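Side-chain contacts in transferrin (Manduca sexta, PDB 6WB6), which binds a single ferric ion together with a carbonate anion and carries iron as a secreted, glycosylated transport protein of an insect: residues Gly278-Asp281 and Val282-Lys285; Leu289-Lys292 and Val293-Ala297. All coordinates share one frame; numbering follows the deposited sequence.

How the contacts relate
Both contacts are local, and they follow one another along the chain without nesting or crossing. Contact 1 comes first: strand 275-279, an inner strand of the antiparallel sheet with strands 53-56, 72-79 and 320-327, leads into it, and residues 278-285 turn the chain off the sheet. Helix 286-300 then starts, and contact 2 (289-297) lies within it, covering strands 72-79 and 320-327 of that sheet. The centres of the two contacts are about 16 Å apart. They meet where Val282 CG1 packs on Leu289 CD2, 4.3 Å away, so the turn closed by contact 1 and the helix of contact 2 touch through an apolar pair.

Contact 1. Residues Gly278-Asp281 and Val282-Lys285; sequences GHND and VLAK
Val282 lays its CG2 methyl over one face of the His279 ring, a CH-pi contact 3.9 Å from CG2 to the ring centroid and only 18° off the ring normal. The methyl is displaced toward the rim, and its nearest ring atom is His279 CE1, 3.7 Å from CG2. The two side chains cross at about a right angle. His279 reaches this place because its CG sits between the backbone N and the carbonyl carbon (chi1 56°), which folds the ring back over the turn. Val282 turns CG1 anti to its backbone N (chi1 167°), and CG2 is thereby left beside that N, facing the ring. The backbone draws the same pair together: Val282 N donates to His279 O at 2.9 Å, a nearly straight bond. One residue on, Leu283 N donates to Asn280 O at 3.1 Å, more bent, and Leu283 CB rests on the same oxygen. Beside it the Asn280 and Leu283 side chains meet obliquely, OD1 lying 3.7 Å from CD2. These i to i+3 bonds make a short 3-10 turn that leads the chain from strand 275-279 toward helix 286-300. Further out, His279 NE2 is hydrogen-bonded to Asp52 and Asp281 OD2 forms a salt bridge with Arg49, which tie the turn to the loop before strand 53-56. An alanine at His279 would remove the ring, and would probably leave Asp52 without this partner and the Val282 methyl without its aromatic cover. The imidazole does two jobs: one pi face receives the valine methyl while NE2 makes a polar link to Asp52, and that bond is likely to limit the ring's rotation.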
loop_
_atom_site.group_PDB
_atom_site.type_symbol
_atom_site.label_atom_id
_atom_site.label_comp_id
_atom_site.label_asym_id
_atom_site.label_seq_id
_atom_site.Cartn_x
_atom_site.Cartn_y
_atom_site.Cartn_z
ATOM N N GLY A 278 13.579 -5.222 -22.556
ATOM C CA GLY A 278 14.894 -5.825 -22.463
ATOM C C GLY A 278 15.977 -4.828 -22.810
ATOM O O GLY A 278 15.711 -3.725 -23.296
ATOM N N HIS A 279 17.221 -5.220 -22.540
ATOM C CA HIS A 279 18.314 -4.347 -22.907
ATOM C C HIS A 279 18.514 -4.367 -24.412
ATOM O O HIS A 279 18.032 -5.248 -25.127
ATOM C CB HIS A 279 19.598 -4.734 -22.193
ATOM C CG HIS A 279 20.016 -6.151 -22.411
ATOM N ND1 HIS A 279 20.571 -6.591 -23.589
ATOM C CD2 HIS A 279 19.969 -7.223 -21.590
ATOM C CE1 HIS A 279 20.838 -7.882 -23.489
ATOM N NE2 HIS A 279 20.482 -8.290 -22.286
ATOM N N ASN A 280 19.226 -3.357 -24.893
ATOM C CA ASN A 280 19.323 -3.130 -26.326
ATOM C C ASN A 280 20.016 -4.292 -27.032
ATOM O O ASN A 280 19.749 -4.545 -28.212
ATOM C CB ASN A 280 20.056 -1.812 -26.575
ATOM C CG ASN A 280 20.046 -1.404 -28.012
ATOM O OD1 ASN A 280 18.987 -1.161 -28.592
ATOM N ND2 ASN A 280 21.234 -1.298 -28.605
ATOM N N ASP A 281 20.885 -5.026 -26.330
ATOM C CA ASP A 281 21.539 -6.166 -26.971
ATOM C C ASP A 281 20.585 -7.330 -27.226
ATOM O O ASP A 281 21.019 -8.351 -27.764
ATOM C CB ASP A 281 22.698 -6.687 -26.131
ATOM C CG ASP A 281 23.672 -5.598 -25.695
ATOM O OD1 ASP A 281 23.861 -4.607 -26.425
ATOM O OD2 ASP A 281 24.261 -5.755 -24.600
ATOM N N VAL A 282 19.321 -7.232 -26.805
ATOM C CA VAL A 282 18.346 -8.258 -27.165
ATOM C C VAL A 282 17.952 -8.118 -28.623
ATOM O O VAL A 282 17.552 -9.097 -29.261
ATOM C CB VAL A 282 17.104 -8.189 -26.256
ATOM C CG1 VAL A 282 15.988 -9.029 -26.813
ATOM C CG2 VAL A 282 17.442 -8.671 -24.854
ATOM N N LEU A 283 18.016 -6.907 -29.168
ATOM C CA LEU A 283 17.761 -6.738 -30.586
ATOM C C LEU A 283 18.752 -7.586 -31.378
ATOM O O LEU A 283 19.788 -8.017 -30.867
ATOM C CB LEU A 283 17.867 -5.266 -30.976
ATOM C CG LEU A 283 16.576 -4.462 -30.826
ATOM C CD1 LEU A 283 15.947 -4.707 -29.481
ATOM C CD2 LEU A 283 16.860 -2.994 -31.025
ATOM N N ALA A 284 18.406 -7.848 -32.628
ATOM C CA ALA A 284 19.173 -8.761 -33.468
ATOM C C ALA A 284 18.928 -10.197 -33.021
ATOM O O ALA A 284 18.640 -11.066 -33.852
ATOM C CB ALA A 284 20.667 -8.420 -33.443
ATOM N N LYS A 285 19.029 -10.458 -31.714
ATOM C CA LYS A 285 18.626 -11.741 -31.153
ATOM C C LYS A 285 17.124 -11.773 -30.855
ATOM O O LYS A 285 16.685 -12.441 -29.917
ATOM C CB LYS A 285 19.434 -12.028 -29.884
#

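Contact 2. Residues Leu289-Lys292 and Val293-Ala297; sequences LREK and VKQLA
Val293 N to Leu289 O, at 2.9 Å and 171°, leads a run of i to i+4 alpha-helical bonds that continues from Lys294 N to Arg290 O, Gln295 N to Glu291 O and Leu296 N to Lys292 O. Lys292 O also receives a weak bond from Gln295 N. On one flank Glu291 and Gln295 lie side by side and point the same way, their carboxylate and amide planes 52° apart. Here the amide meets the aliphatic part of the acid: Gln295 NE2 is 3.4 Å from Glu291 CG but 4.1 Å from Glu291 OE2. The polar ends turn to the loop at Ser27, whose backbone N is bound by Gln295 OE1 and whose hydroxyl is weakly bonded to Glu291 OE1. One residue on, Lys292 and Leu296 cross obliquely, with Lys292 CE 4.1 Å from Leu296 CD1. The lysine leaves the helix with CG anti to the backbone N, bends at chi2 (79°) and then runs extended, so CE passes the leucine methyl CD1 and NZ reaches the hydroxyl of Thr25. Leu289 CD1 and Val293 CG2 make an apolar pair, 4.2 Å apart, while Lys294 CG lies 3.1 Å from Arg290 O before the chain leads away. The helix thus packs on the sheet of strands 53-56, 275-279, 72-79 and 320-327 in the N-terminal transferrin lobe, the periplasmic-binding-protein-like fold of the family: Leu289 and Val293 meet strand 72-79 at Phe75, Gln76 and Tyr78, Arg290 NH2 bonds to Phe75 O, Lys294 and Ala297 touch Val321 of strand 320-327, and on another flank Leu289, Lys292 and Leu296 pack on Leu31 of strand 31-36.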
loop_
_atom_site.group_PDB
_atom_site.type_symbol
_atom_site.label_atom_id
_atom_site.label_comp_id
_atom_site.label_asym_id
_atom_site.label_seq_id
_atom_site.Cartn_x
_atom_site.Cartn_y
_atom_site.Cartn_z
ATOM N N LEU A 289 13.270 -15.170 -29.589
ATOM C CA LEU A 289 12.612 -14.953 -28.310
ATOM C C LEU A 289 11.123 -14.680 -28.488
ATOM O O LEU A 289 10.294 -15.194 -27.730
ATOM C CB LEU A 289 13.278 -13.784 -27.580
ATOM C CG LEU A 289 12.739 -13.477 -26.192
ATOM C CD1 LEU A 289 12.840 -14.693 -25.301
ATOM C CD2 LEU A 289 13.468 -12.280 -25.591
ATOM N N ARG A 290 10.769 -13.835 -29.456
ATOM C CA ARG A 290 9.370 -13.441 -29.619
ATOM C C ARG A 290 8.499 -14.648 -29.937
ATOM O O ARG A 290 7.340 -14.743 -29.495
ATOM C CB ARG A 290 9.249 -12.409 -30.732
ATOM C CG ARG A 290 9.838 -11.035 -30.413
ATOM C CD ARG A 290 9.976 -10.189 -31.687
ATOM N NE ARG A 290 9.677 -8.778 -31.462
ATOM C CZ ARG A 290 10.005 -7.798 -32.299
ATOM N NH1 ARG A 290 10.662 -8.068 -33.419
ATOM N NH2 ARG A 290 9.684 -6.539 -32.008
ATOM N N GLU A 291 9.056 -15.578 -30.706
ATOM C CA GLU A 291 8.380 -16.822 -31.039
ATOM C C GLU A 291 8.226 -17.701 -29.808
ATOM O O GLU A 291 7.208 -18.386 -29.645
ATOM C CB GLU A 291 9.189 -17.504 -32.155
ATOM C CG GLU A 291 8.906 -18.976 -32.485
ATOM C CD GLU A 291 10.216 -19.729 -32.874
ATOM O OE1 GLU A 291 11.276 -19.480 -32.238
ATOM O OE2 GLU A 291 10.196 -20.546 -33.812
ATOM N N LYS A 292 9.232 -17.702 -28.937
ATOM C CA LYS A 292 9.147 -18.465 -27.699
ATOM C C LYS A 292 8.057 -17.926 -26.775
ATOM O O LYS A 292 7.228 -18.684 -26.265
ATOM C CB LYS A 292 10.493 -18.446 -26.985
ATOM C CG LYS A 292 10.474 -19.202 -25.686
ATOM C CD LYS A 292 10.583 -20.695 -25.886
ATOM C CE LYS A 292 10.547 -21.374 -24.546
ATOM N NZ LYS A 292 10.527 -22.828 -24.648
ATOM N N VAL A 293 8.076 -16.627 -26.500
ATOM C CA VAL A 293 7.054 -16.043 -25.632
ATOM C C VAL A 293 5.661 -16.261 -26.218
ATOM O O VAL A 293 4.728 -16.668 -25.514
ATOM C CB VAL A 293 7.351 -14.552 -25.396
ATOM C CG1 VAL A 293 6.257 -13.925 -24.542
ATOM C CG2 VAL A 293 8.690 -14.421 -24.706
ATOM N N LYS A 294 5.497 -15.997 -27.517
ATOM C CA LYS A 294 4.205 -16.241 -28.157
ATOM C C LYS A 294 3.734 -17.667 -27.934
ATOM O O LYS A 294 2.541 -17.913 -27.728
ATOM C CB LYS A 294 4.287 -15.925 -29.659
ATOM C CG LYS A 294 4.345 -14.441 -29.998
ATOM C CD LYS A 294 4.492 -14.160 -31.506
ATOM C CE LYS A 294 3.450 -14.914 -32.379
ATOM N NZ LYS A 294 2.016 -14.640 -32.048
ATOM N N GLN A 295 4.661 -18.632 -27.965
ATOM C CA GLN A 295 4.266 -20.034 -27.825
ATOM C C GLN A 295 3.863 -20.363 -26.397
ATOM O O GLN A 295 2.886 -21.083 -26.174
ATOM C CB GLN A 295 5.403 -20.949 -28.292
ATOM C CG GLN A 295 5.389 -21.134 -29.780
ATOM C CD GLN A 295 6.674 -21.704 -30.316
ATOM O OE1 GLN A 295 7.474 -22.277 -29.566
ATOM N NE2 GLN A 295 6.887 -21.546 -31.620
ATOM N N LEU A 296 4.613 -19.851 -25.416
ATOM C CA LEU A 296 4.231 -20.011 -24.022
ATOM C C LEU A 296 2.879 -19.365 -23.748
ATOM O O LEU A 296 2.062 -19.914 -22.994
ATOM C CB LEU A 296 5.305 -19.395 -23.105
ATOM C CG LEU A 296 6.665 -20.099 -23.096
ATOM C CD1 LEU A 296 7.765 -19.233 -22.430
ATOM C CD2 LEU A 296 6.506 -21.425 -22.372
ATOM N N ALA A 297 2.640 -18.184 -24.333
ATOM C CA ALA A 297 1.353 -17.507 -24.157
ATOM C C ALA A 297 0.220 -18.371 -24.678
ATOM O O ALA A 297 -0.797 -18.564 -24.002
ATOM C CB ALA A 297 1.353 -16.157 -24.874
#